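Local coordinates for protein cyanophage-like gp41-1 intein (Metagenome, PDB 6QAZ) that represents a naturally split intein and probably carries out protein splicing, excising itself and joining the flanking polypeptide segments, at residues 58-69 with 118-128. Residues are numbered along the deposited sequence; the frame is centred on the assembly and turned at random. Where two conformers were deposited one is given.
Sequences KEIICSEEHLFP and LFYANDILTHN
Trans first torsions at His-66 (chi1 -175°) and Thr-126 (chi1 -163°) swing CG and OG1 opposite their own backbone nitrogens, carrying imidazole and hydroxyl together as the side chains cross at about a right angle. The resulting hydrogen bond, His-66 NE2 to Thr-126 OG1, measures 2.7 Å, with the hydroxyl at the ring edge and near its plane. That same Thr-126 OG1 lies over one face of Phe-68, 3.2 Å from CE2 and displaced toward the rim.

One water bridges His-66 ND1 and Asn-128 O at the ring edge; another, over a face of the ring, joins Leu-67 N to Asn-128 OXT. His-127 ND1 donates a hydrogen bond to Asn-128 OXT, 2.8 Å away and in the plane of the imidazole, and Leu-67 CD1 lies over one face of that ring. The backbones join where His-127 N donates to Leu-67 O (3.1 Å). The S-E-E-H sequence ending at His-66 and the terminal His-Asn pair are consistent with intein splicing blocks B and G, so this end probably belongs to the active site.

At the opposite end, Asn-122, in the type I' turn Ala-121 to Ile-124, donates from ND2 to Glu-59 O (2.9 Å, N-H...O angle 153°), while its OD1 accepts from Gln-10 N. Next to this bond, Ile-60 CD1 packs on Ala-121 CB (3.6 Å), and its CG2 branch meets Ile-124 CD1 (3.9 Å).

Lys-58 lays its CE against Asp-123 CB, but its NZ forms a salt bridge with Asp-56. The all-beta chain, with this contact near its centre, is consistent with the horseshoe-shaped HINT fold of inteins. Strand 59-63 pairs with strand 45-54, and the 118-127 hairpin packs against strand 59-63 and residues 66-69, with Glu-74 of strand 73-75 touching Leu-67, Pro-69, Leu-118 and His-127.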
ATOM      1  N   LYS A  58       6.791 -10.830   2.767  1.00 14.19           N
ATOM      2  CA  LYS A  58       6.529  -9.390   2.743  1.00 14.11           C
ATOM      3  C   LYS A  58       5.224  -9.095   3.477  1.00 13.28           C
ATOM      4  O   LYS A  58       4.248  -9.839   3.370  1.00 14.64           O
ATOM      5  CB  LYS A  58       6.484  -8.869   1.316  1.00 14.40           C
ATOM      6  CG  LYS A  58       7.782  -8.976   0.562  1.00 15.14           C
ATOM      7  CD  LYS A  58       7.664  -8.410  -0.809  1.00 17.32           C
ATOM      8  CE  LYS A  58       8.912  -8.426  -1.657  1.00 19.43           C
ATOM      9  NZ  LYS A  58       9.468  -9.766  -1.833  1.00 23.69           N
ATOM     10  N   GLU A  59       5.209  -7.973   4.182  1.00 13.74           N
ATOM     11  CA  GLU A  59       4.050  -7.551   4.980  1.00 14.05           C
ATOM     12  C   GLU A  59       3.697  -6.119   4.686  1.00 13.52           C
ATOM     13  O   GLU A  59       4.592  -5.288   4.391  1.00 14.61           O
ATOM     14  CB  GLU A  59       4.372  -7.622   6.492  1.00 16.86           C
ATOM     15  CG  GLU A  59       4.566  -8.948   7.095  1.00 18.70           C
ATOM     16  CD  GLU A  59       5.120  -8.822   8.531  1.00 19.18           C
ATOM     17  OE1 GLU A  59       4.958  -7.734   9.201  0.50 17.04           O
ATOM     18  OE2 GLU A  59       5.590  -9.806   8.998  1.00 20.51           O
ATOM     19  N   ILE A  60       2.444  -5.789   4.868  1.00 13.56           N
ATOM     20  CA  ILE A  60       1.973  -4.402   4.822  1.00 13.56           C
ATOM     21  C   ILE A  60       0.834  -4.266   5.808  1.00 13.49           C
ATOM     22  O   ILE A  60       0.034  -5.207   5.959  1.00 14.39           O
ATOM     23  CB  ILE A  60       1.615  -3.974   3.392  1.00 13.60           C
ATOM     24  CG1 ILE A  60       1.268  -2.542   3.299  1.00 14.71           C
ATOM     25  CG2 ILE A  60       0.495  -4.814   2.853  1.00 14.18           C
ATOM     26  CD1 ILE A  60       1.281  -2.017   1.839  1.00 16.26           C
ATOM     27  N   ILE A  61       0.733  -3.121   6.428  1.00 13.16           N
ATOM     28  CA  ILE A  61      -0.346  -2.808   7.393  1.00 13.35           C
ATOM     29  C   ILE A  61      -1.171  -1.678   6.804  1.00 12.93           C
ATOM     30  O   ILE A  61      -0.648  -0.614   6.459  1.00 13.36           O
ATOM     31  CB  ILE A  61       0.236  -2.492   8.773  1.00 14.09           C
ATOM     32  CG1 ILE A  61       0.832  -3.763   9.391  1.00 15.29           C
ATOM     33  CG2 ILE A  61      -0.841  -1.911   9.689  1.00 15.35           C
ATOM     34  CD1 ILE A  61       1.574  -3.506  10.671  1.00 18.46           C
ATOM     35  N   CYS A  62      -2.479  -1.899   6.769  1.00 13.07           N
ATOM     36  CA  CYS A  62      -3.382  -0.950   6.111  1.00 13.68           C
ATOM     37  C   CYS A  62      -4.753  -0.993   6.764  1.00 13.53           C
ATOM     38  O   CYS A  62      -5.063  -1.865   7.578  1.00 14.76           O
ATOM     39  CB  CYS A  62      -3.491  -1.259   4.620  1.00 14.51           C
ATOM     40  SG  CYS A  62      -4.225  -2.877   4.254  1.00 15.35           S
ATOM     41  N   SER A  63      -5.609  -0.077   6.351  1.00 14.10           N
ATOM     42  CA  SER A  63      -7.007  -0.063   6.796  1.00 14.52           C
ATOM     43  C   SER A  63      -7.858  -0.974   5.931  1.00 14.12           C
ATOM     44  O   SER A  63      -7.440  -1.470   4.869  1.00 14.65           O
ATOM     45  CB  SER A  63      -7.546   1.335   6.802  1.00 17.16           C
ATOM     46  OG  SER A  63      -7.625   1.837   5.485  1.00 18.38           O
ATOM     47  N   GLU A  64      -9.102  -1.177   6.357  1.00 14.85           N
ATOM     48  CA  GLU A  64      -9.968  -2.152   5.684  1.00 15.22           C
ATOM     49  C   GLU A  64     -10.364  -1.714   4.280  1.00 15.40           C
ATOM     50  O   GLU A  64     -10.698  -2.575   3.464  1.00 17.07           O
ATOM     51  CB  GLU A  64     -11.229  -2.496   6.470  0.54 17.17           C
ATOM     52  CG  GLU A  64     -12.234  -1.371   6.544  0.54 19.29           C
ATOM     53  CD  GLU A  64     -13.528  -1.755   7.212  0.54 25.50           C
ATOM     54  OE1 GLU A  64     -13.879  -2.950   7.137  0.54 26.64           O
ATOM     55  OE2 GLU A  64     -14.175  -0.852   7.785  0.54 31.70           O
ATOM     56  N   GLU A  65     -10.352  -0.415   4.006  1.00 15.22           N
ATOM     57  CA  GLU A  65     -10.795   0.038   2.684  1.00 16.24           C
ATOM     58  C   GLU A  65      -9.621   0.281   1.746  1.00 14.79           C
ATOM     59  O   GLU A  65      -9.859   0.612   0.568  1.00 15.21           O
ATOM     60  CB  GLU A  65     -11.746   1.159   2.731  1.00 20.96           C
ATOM     61  CG  GLU A  65     -11.140   2.432   2.934  1.00 22.89           C
ATOM     62  CD  GLU A  65     -10.946   2.840   4.367  0.50 18.52           C
ATOM     63  OE1 GLU A  65     -11.486   3.891   4.750  0.50 22.53           O
ATOM     64  OE2 GLU A  65     -10.234   2.091   5.091  0.50 17.30           O
ATOM     65  N   HIS A  66      -8.392   0.103   2.192  1.00 14.69           N
ATOM     66  CA  HIS A  66      -7.236   0.393   1.338  1.00 14.22           C
ATOM     67  C   HIS A  66      -7.147  -0.624   0.200  1.00 13.97           C
ATOM     68  O   HIS A  66      -7.178  -1.848   0.431  1.00 14.13           O
ATOM     69  CB  HIS A  66      -5.970   0.373   2.187  1.00 14.37           C
ATOM     70  CG  HIS A  66      -4.798   0.780   1.381  1.00 13.26           C
ATOM     71  ND1 HIS A  66      -4.468   2.088   1.119  1.00 15.18           N
ATOM     72  CD2 HIS A  66      -3.964   0.051   0.618  1.00 14.71           C
ATOM     73  CE1 HIS A  66      -3.517   2.126   0.221  1.00 15.12           C
ATOM     74  NE2 HIS A  66      -3.178   0.918  -0.078  1.00 15.22           N
ATOM     75  N   LEU A  67      -7.004  -0.149  -1.022  1.00 14.17           N
ATOM     76  CA  LEU A  67      -7.040  -0.989  -2.230  1.00 14.57           C
ATOM     77  C   LEU A  67      -5.666  -1.496  -2.638  1.00 13.73           C
ATOM     78  O   LEU A  67      -4.641  -0.815  -2.515  1.00 14.22           O
ATOM     79  CB  LEU A  67      -7.633  -0.180  -3.380  1.00 15.20           C
ATOM     80  CG  LEU A  67      -9.077   0.238  -3.236  1.00 16.74           C
ATOM     81  CD1 LEU A  67      -9.399   1.350  -4.239  1.00 19.44           C
ATOM     82  CD2 LEU A  67     -10.024  -0.942  -3.423  1.00 17.49           C
ATOM     83  N   PHE A  68      -5.710  -2.688  -3.224  1.00 13.70           N
ATOM     84  CA  PHE A  68      -4.553  -3.301  -3.882  1.00 13.41           C
ATOM     85  C   PHE A  68      -4.952  -3.831  -5.249  1.00 14.12           C
ATOM     86  O   PHE A  68      -6.009  -4.454  -5.393  1.00 15.30           O
ATOM     87  CB  PHE A  68      -4.037  -4.524  -3.114  1.00 14.16           C
ATOM     88  CG  PHE A  68      -3.495  -4.195  -1.761  1.00 13.57           C
ATOM     89  CD1 PHE A  68      -4.347  -4.028  -0.666  1.00 13.94           C
ATOM     90  CD2 PHE A  68      -2.128  -4.035  -1.564  1.00 13.51           C
ATOM     91  CE1 PHE A  68      -3.851  -3.676   0.570  1.00 14.23           C
ATOM     92  CE2 PHE A  68      -1.636  -3.733  -0.318  1.00 14.59           C
ATOM     93  CZ  PHE A  68      -2.500  -3.545   0.743  1.00 14.41           C
ATOM     94  N   PRO A  69      -4.079  -3.710  -6.242  1.00 14.21           N
ATOM     95  CA  PRO A  69      -4.319  -4.359  -7.524  1.00 15.15           C
ATOM     96  C   PRO A  69      -4.204  -5.862  -7.354  1.00 15.01           C
ATOM     97  O   PRO A  69      -3.320  -6.372  -6.673  1.00 16.98           O
ATOM     98  CB  PRO A  69      -3.249  -3.797  -8.450  1.00 17.20           C
ATOM     99  CG  PRO A  69      -2.208  -3.239  -7.572  1.00 17.10           C
ATOM    100  CD  PRO A  69      -2.864  -2.899  -6.259  1.00 13.70           C
ATOM    101  N   LEU A 118      -0.712   3.928  -8.456  1.00 13.75           N
ATOM    102  CA  LEU A 118      -0.095   2.817  -7.724  1.00 14.08           C
ATOM    103  C   LEU A 118       1.293   3.208  -7.219  1.00 13.80           C
ATOM    104  O   LEU A 118       1.949   4.131  -7.756  1.00 14.05           O
ATOM    105  CB  LEU A 118       0.026   1.569  -8.609  1.00 14.62           C
ATOM    106  CG  LEU A 118      -1.245   1.132  -9.343  1.00 14.52           C
ATOM    107  CD1 LEU A 118      -0.987  -0.150 -10.117  1.00 15.91           C
ATOM    108  CD2 LEU A 118      -2.409   0.969  -8.390  1.00 15.44           C
ATOM    109  N   PHE A 119       1.780   2.454  -6.256  1.00 13.37           N
ATOM    110  CA  PHE A 119       3.176   2.537  -5.844  1.00 13.20           C
ATOM    111  C   PHE A 119       3.527   1.264  -5.092  1.00 12.90           C
ATOM    112  O   PHE A 119       2.660   0.610  -4.491  1.00 13.22           O
ATOM    113  CB  PHE A 119       3.492   3.788  -5.009  1.00 13.64           C
ATOM    114  CG  PHE A 119       2.653   4.017  -3.778  1.00 13.82           C
ATOM    115  CD1 PHE A 119       2.961   3.457  -2.561  1.00 13.67           C
ATOM    116  CD2 PHE A 119       1.575   4.842  -3.844  1.00 15.49           C
ATOM    117  CE1 PHE A 119       2.200   3.712  -1.441  1.00 13.84           C
ATOM    118  CE2 PHE A 119       0.841   5.127  -2.713  1.00 16.12           C
ATOM    119  CZ  PHE A 119       1.122   4.520  -1.514  1.00 15.04           C
ATOM    120  N   TYR A 120       4.807   0.926  -5.086  1.00 12.98           N
ATOM    121  CA  TYR A 120       5.285  -0.176  -4.253  1.00 13.36           C
ATOM    122  C   TYR A 120       5.434   0.292  -2.806  1.00 13.04           C
ATOM    123  O   TYR A 120       6.039   1.325  -2.509  1.00 14.06           O
ATOM    124  CB  TYR A 120       6.637  -0.680  -4.775  1.00 14.11           C
ATOM    125  CG  TYR A 120       6.523  -1.482  -6.063  1.00 14.27           C
ATOM    126  CD1 TYR A 120       5.927  -2.727  -6.070  1.00 15.20           C
ATOM    127  CD2 TYR A 120       6.983  -1.007  -7.285  1.00 16.85           C
ATOM    128  CE1 TYR A 120       5.796  -3.495  -7.209  1.00 17.31           C
ATOM    129  CE2 TYR A 120       6.866  -1.783  -8.451  1.00 17.41           C
ATOM    130  CZ  TYR A 120       6.265  -3.025  -8.399  1.00 17.90           C
ATOM    131  OH  TYR A 120       6.123  -3.849  -9.505  1.00 21.00           O
ATOM    132  N   ALA A 121       4.898  -0.498  -1.904  1.00 13.12           N
ATOM    133  CA  ALA A 121       4.864  -0.221  -0.460  1.00 12.99           C
ATOM    134  C   ALA A 121       5.408  -1.469   0.213  1.00 12.86           C
ATOM    135  O   ALA A 121       4.803  -2.544   0.075  1.00 13.10           O
ATOM    136  CB  ALA A 121       3.454   0.103  -0.042  1.00 13.54           C
ATOM    137  N   ASN A 122       6.557  -1.371   0.851  1.00 13.21           N
ATOM    138  CA  ASN A 122       7.265  -2.595   1.334  1.00 13.44           C
ATOM    139  C   ASN A 122       7.416  -3.608   0.192  1.00 13.71           C
ATOM    140  O   ASN A 122       7.334  -4.823   0.414  1.00 14.48           O
ATOM    141  CB  ASN A 122       6.578  -3.205   2.528  1.00 14.09           C
ATOM    142  CG  ASN A 122       6.456  -2.267   3.691  1.00 13.57           C
ATOM    143  OD1 ASN A 122       7.201  -1.298   3.830  1.00 14.53           O
ATOM    144  ND2 ASN A 122       5.539  -2.552   4.560  1.00 20.26           N
ATOM    145  N   ASP A 123       7.634  -3.123  -1.023  1.00 13.55           N
ATOM    146  CA  ASP A 123       7.859  -3.969  -2.213  1.00 13.84           C
ATOM    147  C   ASP A 123       6.594  -4.703  -2.664  1.00 13.45           C
ATOM    148  O   ASP A 123       6.689  -5.573  -3.524  1.00 15.81           O
ATOM    149  CB  ASP A 123       9.026  -4.921  -2.057  1.00 15.68           C
ATOM    150  CG  ASP A 123      10.349  -4.248  -1.910  1.00 20.32           C
ATOM    151  OD1 ASP A 123      10.560  -3.260  -2.597  1.00 22.72           O
ATOM    152  OD2 ASP A 123      11.201  -4.760  -1.157  1.00 24.28           O
ATOM    153  N   ILE A 124       5.427  -4.310  -2.155  1.00 13.20           N
ATOM    154  CA  ILE A 124       4.120  -4.836  -2.577  1.00 12.90           C
ATOM    155  C   ILE A 124       3.436  -3.740  -3.383  1.00 12.78           C
ATOM    156  O   ILE A 124       3.335  -2.614  -2.930  1.00 13.20           O
ATOM    157  CB  ILE A 124       3.263  -5.227  -1.363  1.00 12.66           C
ATOM    158  CG1 ILE A 124       3.972  -6.281  -0.509  1.00 13.24           C
ATOM    159  CG2 ILE A 124       1.893  -5.686  -1.815  1.00 13.70           C
ATOM    160  CD1 ILE A 124       3.274  -6.603   0.785  1.00 14.27           C
ATOM    161  N   LEU A 125       2.924  -4.071  -4.567  1.00 12.90           N
ATOM    162  CA  LEU A 125       2.224  -3.056  -5.364  1.00 13.08           C
ATOM    163  C   LEU A 125       0.887  -2.756  -4.709  1.00 12.83           C
ATOM    164  O   LEU A 125       0.055  -3.654  -4.461  1.00 13.47           O
ATOM    165  CB  LEU A 125       2.039  -3.555  -6.786  1.00 13.39           C
ATOM    166  CG  LEU A 125       1.591  -2.491  -7.782  1.00 13.65           C
ATOM    167  CD1 LEU A 125       2.608  -1.373  -7.960  1.00 14.58           C
ATOM    168  CD2 LEU A 125       1.330  -3.156  -9.130  1.00 15.34           C
ATOM    169  N   THR A 126       0.647  -1.490  -4.418  1.00 13.06           N
ATOM    170  CA  THR A 126      -0.583  -1.057  -3.767  1.00 13.19           C
ATOM    171  C   THR A 126      -1.167   0.134  -4.501  1.00 13.25           C
ATOM    172  O   THR A 126      -0.478   0.803  -5.279  1.00 14.21           O
ATOM    173  CB  THR A 126      -0.356  -0.788  -2.282  1.00 13.06           C
ATOM    174  OG1 THR A 126      -1.621  -0.752  -1.610  1.00 14.28           O
ATOM    175  CG2 THR A 126       0.339   0.516  -1.996  1.00 13.96           C
ATOM    176  N   HIS A 127      -2.453   0.364  -4.296  1.00 13.00           N
ATOM    177  CA  HIS A 127      -3.090   1.580  -4.782  1.00 14.15           C
ATOM    178  C   HIS A 127      -2.891   2.664  -3.749  1.00 14.75           C
ATOM    179  O   HIS A 127      -2.749   2.359  -2.547  1.00 16.89           O
ATOM    180  CB  HIS A 127      -4.549   1.256  -5.044  1.00 16.19           C
ATOM    181  CG  HIS A 127      -5.302   2.304  -5.721  1.00 16.23           C
ATOM    182  ND1 HIS A 127      -5.771   3.439  -5.110  1.00 19.41           N
ATOM    183  CD2 HIS A 127      -5.669   2.383  -7.006  1.00 17.09           C
ATOM    184  CE1 HIS A 127      -6.418   4.162  -6.033  1.00 20.34           C
ATOM    185  NE2 HIS A 127      -6.401   3.528  -7.169  1.00 18.18           N
ATOM    186  N   ASN A 128      -2.875   3.901  -4.177  1.00 14.36           N
ATOM    187  CA  ASN A 128      -2.778   4.994  -3.212  1.00 15.72           C
ATOM    188  C   ASN A 128      -3.914   4.913  -2.214  1.00 17.18           C
ATOM    189  O   ASN A 128      -3.710   5.281  -1.040  1.00 19.34           O
ATOM    190  CB  ASN A 128      -2.527   6.340  -3.885  1.00 15.41           C
ATOM    191  CG  ASN A 128      -3.539   6.890  -4.886  1.00 15.56           C
ATOM    192  OD1 ASN A 128      -3.155   7.680  -5.754  1.00 15.87           O
ATOM    193  ND2 ASN A 128      -4.807   6.564  -4.759  1.00 18.32           N
ATOM    194  OXT ASN A 128      -5.024   4.472  -2.633  1.00 18.60           O
TER
HETATM  195  O   HOH W   1       3.076  -1.422   6.353  1.00 15.53           O
HETATM  196  O   HOH W   2      -4.975   4.742   1.202  1.00 27.37           O
HETATM  197  O   HOH W   3      -6.766   2.789  -1.339  1.00 23.15           O
HETATM  198  O   HOH W   4      -0.774  -6.062  -5.646  1.00 14.88           O